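PDB 2B67: COG0778: Nitroreductase from Streptococcus pneumoniae, which binds flavin mononucleotide and probably catalyses the NAD(P)H-dependent reduction of nitro compounds or similar electron acceptors. Local coordinates for residues 79-84 and 136-141; 89-94 and 113-118; 163-168 and 174-179. All blocks are in the same frame, centred on the assembly; numbering follows the deposited sequence. Where two conformers were deposited one is given.

Interaction 1: 79-84 and 136-141; sequences IALFTD and GLVAMN
Leu81, Val138 and Ala139 carry nearly all of this apolar contact, in which one leucine on strand 79-84 leans against two successive residues of helix 136-141. The backbones stay well apart, Leu81 CA lying 7.8 Å from Ala139 CA, and the leucine side chain bridges the distance. Its CG is anti to the backbone N (chi1 173°), which carries the branched end out toward the helix. There the two methyls share the work unequally. Leu81 CD2 rests against both Val138 CG1 and Ala139 CB, each at 4.0 Å, so it sits over the step from one residue to the next. Leu81 CD1 meets the valine alone, at 4.1 Å from Val138 CG1. The leucine and valine side chains approach at a slant. On the valine, CG1 stands between the backbone N and the carbonyl carbon (chi1 76°), and it is this branch that receives both leucine methyls. Trp48 and Phe50 of the neighbouring strand 48-53 also pack on Val138, while Leu178 of strand 174-183 reaches Ala139, so the helix lies across several strands.

Polar groups are engaged away from the apolar patch: Thr83 OG1 is hydrogen-bonded to Glu177 OE2 on the adjacent strand, and Asn141 ND2 to Ala36 O and to Asn10 OD1 of the second subunit. Within the helix, the backbone N of Met140, a selenomethionine, bonds to Gly136 O at 3.1 Å.

Other sides of the helix meet the second subunit: Leu137 packs on its Gly136 and also touches flavin mononucleotide, and Ala139 packs on its Leu137. A long buried helix, seated on the central antiparallel sheet and on its partner subunit, beside the flavin, is characteristic of the dimeric nitroreductase fold.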
loop_
_atom_site.group_PDB
_atom_site.type_symbol
_atom_site.label_atom_id
_atom_site.label_comp_id
_atom_site.label_asym_id
_atom_site.label_seq_id
_atom_site.Cartn_x
_atom_site.Cartn_y
_atom_site.Cartn_z
ATOM N N ILE A 79 -2.496 -1.537 -16.131
ATOM C CA ILE A 79 -3.651 -1.459 -15.265
ATOM C C ILE A 79 -3.549 -0.095 -14.679
ATOM O O ILE A 79 -2.569 0.196 -13.983
ATOM C CB ILE A 79 -3.612 -2.530 -14.143
ATOM C CG1 ILE A 79 -3.747 -3.928 -14.743
ATOM C CG2 ILE A 79 -4.743 -2.282 -13.158
ATOM C CD1 ILE A 79 -3.276 -5.069 -13.843
ATOM N N ALA A 80 -4.508 0.764 -15.007
ATOM C CA ALA A 80 -4.616 2.044 -14.342
ATOM C C ALA A 80 -5.424 1.887 -13.061
ATOM O O ALA A 80 -6.593 1.547 -13.116
ATOM C CB ALA A 80 -5.266 3.082 -15.273
ATOM N N LEU A 81 -4.796 2.124 -11.907
ATOM C CA LEU A 81 -5.474 2.020 -10.617
ATOM C C LEU A 81 -6.040 3.383 -10.268
ATOM O O LEU A 81 -5.287 4.361 -10.141
ATOM C CB LEU A 81 -4.512 1.561 -9.506
ATOM C CG LEU A 81 -5.004 1.553 -8.052
ATOM C CD1 LEU A 81 -6.244 0.647 -7.882
ATOM C CD2 LEU A 81 -3.904 1.033 -7.151
ATOM N N PHE A 82 -7.365 3.439 -10.120
ATOM C CA PHE A 82 -8.083 4.677 -9.730
ATOM C C PHE A 82 -8.628 4.507 -8.304
ATOM O O PHE A 82 -8.870 3.377 -7.833
ATOM C CB PHE A 82 -9.303 4.942 -10.652
ATOM C CG PHE A 82 -8.943 5.407 -12.050
ATOM C CD1 PHE A 82 -8.430 4.510 -12.985
ATOM C CD2 PHE A 82 -9.096 6.744 -12.414
ATOM C CE1 PHE A 82 -8.098 4.938 -14.255
ATOM C CE2 PHE A 82 -8.781 7.177 -13.687
ATOM C CZ PHE A 82 -8.276 6.268 -14.615
ATOM N N THR A 83 -8.855 5.622 -7.626
ATOM C CA THR A 83 -9.545 5.576 -6.355
ATOM C C THR A 83 -10.768 6.488 -6.443
ATOM O O THR A 83 -10.782 7.452 -7.217
ATOM C CB THR A 83 -8.648 6.032 -5.210
ATOM O OG1 THR A 83 -8.057 7.281 -5.578
ATOM C CG2 THR A 83 -7.523 5.018 -4.964
ATOM N N ASP A 84 -11.760 6.170 -5.616
ATOM C CA ASP A 84 -13.046 6.850 -5.558
ATOM C C ASP A 84 -12.977 8.090 -4.710
ATOM O O ASP A 84 -12.925 8.001 -3.483
ATOM C CB ASP A 84 -14.096 5.897 -4.948
ATOM C CG ASP A 84 -15.534 6.252 -5.341
ATOM O OD1 ASP A 84 -15.810 7.442 -5.644
ATOM O OD2 ASP A 84 -16.392 5.331 -5.311
ATOM N N GLY A 136 -2.060 2.237 -2.189
ATOM C CA GLY A 136 -0.809 1.557 -1.861
ATOM C C GLY A 136 -1.039 0.141 -1.356
ATOM O O GLY A 136 -0.389 -0.821 -1.826
ATOM N N LEU A 137 -1.967 -0.015 -0.409
ATOM C CA LEU A 137 -2.304 -1.354 0.084
ATOM C C LEU A 137 -2.636 -2.332 -1.048
ATOM O O LEU A 137 -2.025 -3.394 -1.139
ATOM C CB LEU A 137 -3.469 -1.297 1.076
ATOM C CG LEU A 137 -3.204 -0.616 2.421
ATOM C CD1 LEU A 137 -4.548 -0.414 3.122
ATOM C CD2 LEU A 137 -2.254 -1.486 3.262
ATOM N N VAL A 138 -3.604 -1.973 -1.913
ATOM C CA VAL A 138 -4.035 -2.896 -2.936
ATOM C C VAL A 138 -2.974 -3.018 -4.056
ATOM O O VAL A 138 -2.859 -4.081 -4.653
ATOM C CB VAL A 138 -5.494 -2.589 -3.499
ATOM C CG1 VAL A 138 -5.497 -1.395 -4.452
ATOM C CG2 VAL A 138 -6.120 -3.839 -4.182
ATOM N N ALA A 139 -2.247 -1.933 -4.372
ATOM C CA ALA A 139 -1.279 -2.020 -5.433
ATOM C C ALA A 139 -0.230 -3.091 -5.110
ATOM O O ALA A 139 0.132 -3.879 -5.969
ATOM C CB ALA A 139 -0.618 -0.693 -5.668
HETATM N N MSE A 140 0.259 -3.090 -3.870
HETATM C CA MSE A 140 1.184 -4.125 -3.352
HETATM C C MSE A 140 0.648 -5.573 -3.498
HETATM O O MSE A 140 1.357 -6.472 -3.975
HETATM C CB MSE A 140 1.495 -3.866 -1.880
HETATM C CG MSE A 140 2.479 -4.878 -1.252
HETATM SE SE MSE A 140 4.308 -4.384 -1.759
HETATM C CE MSE A 140 4.664 -5.580 -3.248
ATOM N N ASN A 141 -0.607 -5.764 -3.114
ATOM C CA ASN A 141 -1.233 -7.098 -3.152
ATOM C C ASN A 141 -1.326 -7.558 -4.624
ATOM O O ASN A 141 -1.046 -8.718 -4.940
ATOM C CB ASN A 141 -2.615 -7.066 -2.466
ATOM C CG ASN A 141 -2.929 -8.363 -1.698
ATOM O OD1 ASN A 141 -2.028 -9.103 -1.303
ATOM N ND2 ASN A 141 -4.205 -8.624 -1.475
#

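Interaction 2: 89-94 and 113-118. With ACY (acetic acid), chain F.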
loop_
_atom_site.group_PDB
_atom_site.type_symbol
_atom_site.label_atom_id
_atom_site.label_comp_id
_atom_site.label_asym_id
_atom_site.label_seq_id
_atom_site.Cartn_x
_atom_site.Cartn_y
_atom_site.Cartn_z
ATOM N N LYS A 89 -20.401 8.174 -1.609
ATOM C CA LYS A 89 -20.895 7.239 -2.621
ATOM C C LYS A 89 -20.243 5.846 -2.574
ATOM O O LYS A 89 -20.904 4.867 -2.868
ATOM C CB LYS A 89 -20.746 7.822 -4.005
ATOM C CG LYS A 89 -21.823 8.900 -4.309
ATOM C CD LYS A 89 -21.845 9.195 -5.794
ATOM C CE LYS A 89 -22.532 10.534 -6.085
ATOM N NZ LYS A 89 -23.987 10.321 -6.225
ATOM N N ARG A 90 -18.959 5.776 -2.205
ATOM C CA ARG A 90 -18.235 4.499 -2.088
ATOM C C ARG A 90 -18.813 3.664 -0.946
ATOM O O ARG A 90 -19.055 2.461 -1.130
ATOM C CB ARG A 90 -16.716 4.737 -1.933
ATOM C CG ARG A 90 -15.856 3.493 -1.545
ATOM C CD ARG A 90 -15.937 2.303 -2.542
ATOM N NE ARG A 90 -15.944 2.697 -3.946
ATOM C CZ ARG A 90 -15.606 1.940 -5.001
ATOM N NH1 ARG A 90 -15.133 0.684 -4.883
ATOM N NH2 ARG A 90 -15.729 2.479 -6.213
ATOM N N ALA A 91 -19.047 4.283 0.221
ATOM C CA ALA A 91 -19.678 3.578 1.343
ATOM C C ALA A 91 -21.051 3.064 0.941
ATOM O O ALA A 91 -21.413 1.926 1.253
ATOM C CB ALA A 91 -19.806 4.479 2.574
ATOM N N ARG A 92 -21.811 3.900 0.240
ATOM C CA ARG A 92 -23.180 3.555 -0.118
ATOM C C ARG A 92 -23.192 2.420 -1.132
ATOM O O ARG A 92 -24.046 1.527 -1.060
ATOM C CB ARG A 92 -23.925 4.778 -0.644
ATOM C CG ARG A 92 -24.413 5.703 0.456
ATOM C CD ARG A 92 -25.186 6.868 -0.126
ATOM N NE ARG A 92 -26.271 7.292 0.758
ATOM C CZ ARG A 92 -27.565 7.273 0.438
ATOM N NH1 ARG A 92 -27.960 6.840 -0.762
ATOM N NH2 ARG A 92 -28.470 7.687 1.328
ATOM N N LYS A 93 -22.238 2.466 -2.068
ATOM C CA LYS A 93 -22.010 1.391 -3.043
ATOM C C LYS A 93 -21.792 0.037 -2.360
ATOM O O LYS A 93 -22.392 -0.945 -2.738
ATOM C CB LYS A 93 -20.784 1.715 -3.910
ATOM C CG LYS A 93 -20.592 0.761 -5.115
ATOM C CD LYS A 93 -19.224 0.995 -5.800
ATOM C CE LYS A 93 -18.998 0.006 -6.951
ATOM N NZ LYS A 93 -19.810 0.359 -8.164
ATOM N N ILE A 94 -20.962 -0.008 -1.330
ATOM C CA ILE A 94 -20.721 -1.254 -0.619
ATOM C C ILE A 94 -22.056 -1.778 -0.026
ATOM O O ILE A 94 -22.416 -2.947 -0.221
ATOM C CB ILE A 94 -19.584 -1.057 0.406
ATOM C CG1 ILE A 94 -18.237 -1.024 -0.379
ATOM C CG2 ILE A 94 -19.590 -2.163 1.451
ATOM C CD1 ILE A 94 -17.336 -0.024 0.071
ATOM N N LYS A 113 -25.307 5.603 6.006
ATOM C CA LYS A 113 -25.430 6.887 6.704
ATOM C C LYS A 113 -24.281 7.279 7.657
ATOM O O LYS A 113 -23.775 8.412 7.615
ATOM C CB LYS A 113 -26.803 6.965 7.422
ATOM C CG LYS A 113 -27.889 7.563 6.503
ATOM C CD LYS A 113 -29.219 6.885 6.648
ATOM C CE LYS A 113 -30.197 7.392 5.592
ATOM N NZ LYS A 113 -31.453 6.542 5.587
ATOM N N ASN A 114 -23.868 6.375 8.528
ATOM C CA ASN A 114 -22.838 6.754 9.486
ATOM C C ASN A 114 -21.504 7.064 8.823
ATOM O O ASN A 114 -20.953 8.172 8.979
ATOM C CB ASN A 114 -22.673 5.688 10.575
ATOM C CG ASN A 114 -23.839 5.683 11.532
ATOM O OD1 ASN A 114 -24.943 5.278 11.171
ATOM N ND2 ASN A 114 -23.612 6.183 12.746
ATOM N N LEU A 115 -21.010 6.095 8.064
ATOM C CA LEU A 115 -19.717 6.236 7.456
ATOM C C LEU A 115 -19.652 7.514 6.600
ATOM O O LEU A 115 -18.761 8.331 6.841
ATOM C CB LEU A 115 -19.320 4.990 6.672
ATOM C CG LEU A 115 -17.861 4.552 6.766
ATOM C CD1 LEU A 115 -17.458 3.623 5.593
ATOM C CD2 LEU A 115 -16.915 5.724 6.913
ATOM N N PRO A 116 -20.584 7.706 5.639
ATOM C CA PRO A 116 -20.567 8.935 4.841
ATOM C C PRO A 116 -20.537 10.213 5.672
ATOM O O PRO A 116 -19.912 11.198 5.243
ATOM C CB PRO A 116 -21.869 8.856 4.033
ATOM C CG PRO A 116 -22.082 7.396 3.874
ATOM C CD PRO A 116 -21.669 6.807 5.198
ATOM N N ALA A 117 -21.185 10.187 6.847
ATOM C CA ALA A 117 -21.233 11.362 7.721
ATOM C C ALA A 117 -19.838 11.637 8.270
ATOM O O ALA A 117 -19.408 12.797 8.338
ATOM C CB ALA A 117 -22.276 11.188 8.868
ATOM N N GLU A 118 -19.123 10.567 8.606
ATOM C CA GLU A 118 -17.696 10.649 8.967
ATOM C C GLU A 118 -16.810 11.224 7.885
ATOM O O GLU A 118 -15.959 12.051 8.173
ATOM C CB GLU A 118 -17.149 9.279 9.285
ATOM C CG GLU A 118 -17.131 8.999 10.723
ATOM C CD GLU A 118 -17.303 7.542 10.992
ATOM O OE1 GLU A 118 -16.372 6.774 10.668
ATOM O OE2 GLU A 118 -18.373 7.170 11.518
HETATM C C ACY F . -18.637 2.844 -10.404
HETATM O O ACY F . -18.092 3.102 -11.497
HETATM O OXT ACY F . -18.155 2.057 -9.561
HETATM C CH3 ACY F . -19.936 3.530 -10.094
#
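Ala91, Pro116 and Arg92 contribute most of the surface in this contact between two nearly antiparallel helices, whose axes approach to 8.7 Å at an angle of 164°. Ala91 is at the centre. Its CB points into the facing helix and meets Pro116 CG at 3.9 Å and Leu115 CD1 at the same 3.9 Å, so a single methyl fits against a proline ring and a leucine branch together. The small side chain allows a close backbone approach, 6.5 Å from Ala91 CA to Pro116 CA. Pro116 has no N-H to give to the preceding turn, and helix 105-120 is kinked here. Joined by a short connection, helices 87-98 and 105-120 form a helical hairpin beside the flavin site, where Leu115 touches the pocket residue His43. Arg92 flanks the alanine: its aliphatic CG lies 4.5 Å from Pro116 CG, a looser contact at the border of the interface.

Away from the hairpin, Lys93 runs across Arg90, its CD 3.8 Å above the centre of the guanidinium plane. A bend at the end of the lysine chain (chi4 75°) brings Lys93 NZ to OXT of an acetic acid, probably from the crystallisation liquor, at 2.8 Å; the same ammonium forms a salt bridge with Glu199 of the second subunit.

Interaction 3: 163-168 and 174-179; sequences KVNEVL and FRPELL
Val164 and Pro176 mark the point where helix 163-168 crosses strand 174-179, their CA atoms 6.8 Å apart and the segment axes 8.2 Å apart at 106°. This is helix-on-sheet packing within the alpha-beta sandwich of the nitroreductase fold: the helix lies on the face of the antiparallel sheet that also presents Ala80 and Phe82, opposite to the face covered by helix 124-148. The strand itself is irregular, because Glu177 and Leu178 both face Leu81 of the neighbouring strand in a classic beta bulge.

The main packing is apolar. Val164 CB lies 3.7 Å from Pro176 CG, and its CG1, anti to the backbone N (chi1 178°), reaches Pro176 CB at 4.0 Å. The valine and the proline run alongside each other in opposing senses, with Pro176 CB and CG both touched. Next along the helix, Asn165 lies roughly perpendicular to the proline and brings its side-chain amide beside the carbonyl of Phe174, with Asn165 CG 3.4 Å from Phe174 O. The Phe174 ring turns off from the helix and takes part in a cation-pi interaction with Lys49.

Arg175 points away from the helix, and Glu177, two residues on, is its partner in a salt bridge. Arg175 NH1 is further bonded to Ser128 O of helix 124-148, which ties the arginine to the other layer. The guanidinium grips a single carboxylate oxygen side-on and in its own plane: Arg175 NE to Glu177 OE2 is 2.6 Å with an N-H...O angle of 151°, and NE lies well out of the carboxylate plane, whereas Arg175 NH1, at 2.9 Å, uses the syn lone pair of Glu177 OE2.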
loop_
_atom_site.group_PDB
_atom_site.type_symbol
_atom_site.label_atom_id
_atom_site.label_comp_id
_atom_site.label_asym_id
_atom_site.label_seq_id
_atom_site.Cartn_x
_atom_site.Cartn_y
_atom_site.Cartn_z
ATOM N N LYS A 163 -4.779 13.963 -17.512
ATOM C CA LYS A 163 -5.408 13.575 -18.795
ATOM C C LYS A 163 -5.920 12.144 -18.814
ATOM O O LYS A 163 -6.533 11.708 -19.811
ATOM C CB LYS A 163 -4.445 13.798 -19.987
ATOM C CG LYS A 163 -4.113 15.269 -20.260
ATOM C CD LYS A 163 -3.115 15.418 -21.420
ATOM C CE LYS A 163 -2.879 16.910 -21.752
ATOM N NZ LYS A 163 -1.717 17.062 -22.708
ATOM N N VAL A 164 -5.645 11.407 -17.739
ATOM C CA VAL A 164 -5.890 9.964 -17.740
ATOM C C VAL A 164 -7.378 9.635 -17.849
ATOM O O VAL A 164 -7.748 8.704 -18.586
ATOM C CB VAL A 164 -5.269 9.196 -16.506
ATOM C CG1 VAL A 164 -5.643 7.723 -16.592
ATOM C CG2 VAL A 164 -3.735 9.275 -16.496
ATOM N N ASN A 165 -8.225 10.383 -17.134
ATOM C CA ASN A 165 -9.672 10.115 -17.163
ATOM C C ASN A 165 -10.204 10.266 -18.567
ATOM O O ASN A 165 -11.001 9.459 -19.012
ATOM C CB ASN A 165 -10.455 11.063 -16.248
ATOM C CG ASN A 165 -10.347 10.685 -14.784
ATOM O OD1 ASN A 165 -11.247 10.047 -14.217
ATOM N ND2 ASN A 165 -9.268 11.106 -14.160
ATOM N N GLU A 166 -9.774 11.328 -19.238
ATOM C CA GLU A 166 -10.182 11.639 -20.604
ATOM C C GLU A 166 -9.732 10.543 -21.577
ATOM O O GLU A 166 -10.551 9.942 -22.259
ATOM C CB GLU A 166 -9.591 13.005 -20.968
ATOM C CG GLU A 166 -9.783 13.480 -22.381
ATOM C CD GLU A 166 -9.432 14.955 -22.529
ATOM O OE1 GLU A 166 -10.285 15.696 -23.094
ATOM O OE2 GLU A 166 -8.328 15.389 -22.058
ATOM N N VAL A 167 -8.432 10.246 -21.594
ATOM C CA VAL A 167 -7.868 9.185 -22.425
ATOM C C VAL A 167 -8.512 7.801 -22.201
ATOM O O VAL A 167 -8.800 7.087 -23.154
ATOM C CB VAL A 167 -6.331 9.131 -22.243
ATOM C CG1 VAL A 167 -5.711 7.944 -22.937
ATOM C CG2 VAL A 167 -5.693 10.434 -22.752
ATOM N N LEU A 168 -8.747 7.424 -20.950
ATOM C CA LEU A 168 -9.300 6.109 -20.654
ATOM C C LEU A 168 -10.826 6.071 -20.537
ATOM O O LEU A 168 -11.389 5.001 -20.279
ATOM C CB LEU A 168 -8.654 5.529 -19.377
ATOM C CG LEU A 168 -7.145 5.313 -19.417
ATOM C CD1 LEU A 168 -6.624 4.540 -18.214
ATOM C CD2 LEU A 168 -6.775 4.592 -20.686
ATOM N N PHE A 174 -13.464 9.328 -10.261
ATOM C CA PHE A 174 -12.298 8.462 -10.041
ATOM C C PHE A 174 -10.997 9.170 -10.422
ATOM O O PHE A 174 -10.865 9.665 -11.553
ATOM C CB PHE A 174 -12.494 7.157 -10.823
ATOM C CG PHE A 174 -13.637 6.369 -10.301
ATOM C CD1 PHE A 174 -14.926 6.544 -10.837
ATOM C CD2 PHE A 174 -13.461 5.517 -9.192
ATOM C CE1 PHE A 174 -16.048 5.831 -10.270
ATOM C CE2 PHE A 174 -14.551 4.812 -8.636
ATOM C CZ PHE A 174 -15.849 4.976 -9.159
ATOM N N ARG A 175 -10.045 9.252 -9.486
ATOM C CA ARG A 175 -8.752 9.854 -9.819
ATOM C C ARG A 175 -7.673 8.786 -10.003
ATOM O O ARG A 175 -7.652 7.770 -9.276
ATOM C CB ARG A 175 -8.310 10.885 -8.783
ATOM C CG ARG A 175 -7.997 10.277 -7.450
ATOM C CD ARG A 175 -7.264 11.268 -6.555
ATOM N NE ARG A 175 -6.549 10.598 -5.465
ATOM C CZ ARG A 175 -6.031 11.236 -4.409
ATOM N NH1 ARG A 175 -5.395 10.557 -3.456
ATOM N NH2 ARG A 175 -6.203 12.557 -4.273
ATOM N N PRO A 176 -6.807 8.985 -11.001
ATOM C CA PRO A 176 -5.772 7.997 -11.242
ATOM C C PRO A 176 -4.714 8.070 -10.145
ATOM O O PRO A 176 -4.299 9.162 -9.736
ATOM C CB PRO A 176 -5.218 8.374 -12.631
ATOM C CG PRO A 176 -5.590 9.819 -12.830
ATOM C CD PRO A 176 -6.810 10.082 -11.996
ATOM N N GLU A 177 -4.330 6.920 -9.621
ATOM C CA GLU A 177 -3.258 6.901 -8.615
ATOM C C GLU A 177 -1.910 6.437 -9.165
ATOM O O GLU A 177 -0.862 7.007 -8.828
ATOM C CB GLU A 177 -3.662 6.011 -7.428
ATOM C CG GLU A 177 -4.914 6.529 -6.673
ATOM C CD GLU A 177 -4.635 7.696 -5.730
ATOM O OE1 GLU A 177 -3.482 8.168 -5.617
ATOM O OE2 GLU A 177 -5.590 8.162 -5.103
ATOM N N LEU A 178 -1.952 5.398 -10.003
ATOM C CA LEU A 178 -0.760 4.620 -10.431
ATOM C C LEU A 178 -1.070 3.934 -11.748
ATOM O O LEU A 178 -2.223 3.532 -11.988
ATOM C CB LEU A 178 -0.492 3.459 -9.426
ATOM C CG LEU A 178 0.062 3.688 -8.022
ATOM C CD1 LEU A 178 0.162 2.364 -7.237
ATOM C CD2 LEU A 178 1.433 4.412 -8.058
ATOM N N LEU A 179 -0.035 3.734 -12.561
ATOM C CA LEU A 179 -0.111 2.830 -13.705
ATOM C C LEU A 179 0.755 1.626 -13.356
ATOM O O LEU A 179 1.890 1.784 -12.924
ATOM C CB LEU A 179 0.404 3.489 -15.014
ATOM C CG LEU A 179 -0.231 4.821 -15.452
ATOM C CD1 LEU A 179 0.323 5.255 -16.831
ATOM C CD2 LEU A 179 -1.795 4.750 -15.485
#

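In the fold
From the N terminus, strand 77-84 opens the long loop that interaction 1 closes when helix 124-148 returns to the sheet. The chain between is mostly helical, and interaction 2 is nested inside it, pairing helices 87-98 and 105-120, its centre about 20 Å from that of interaction 1; Asp84 OD2 to Arg90 NE, a 3.0 Å salt bridge, joins the two. Interaction 3 follows in series, closing the short loop between helix 161-168 and strand 174-183. That strand neighbours 77-84, so interactions 1 and 3 share one sheet, with helix 124-148 on one face and helix 161-168 on the other. Arg90 also packs on Phe174, linking interactions 2 and 3, and all three touch the second subunit.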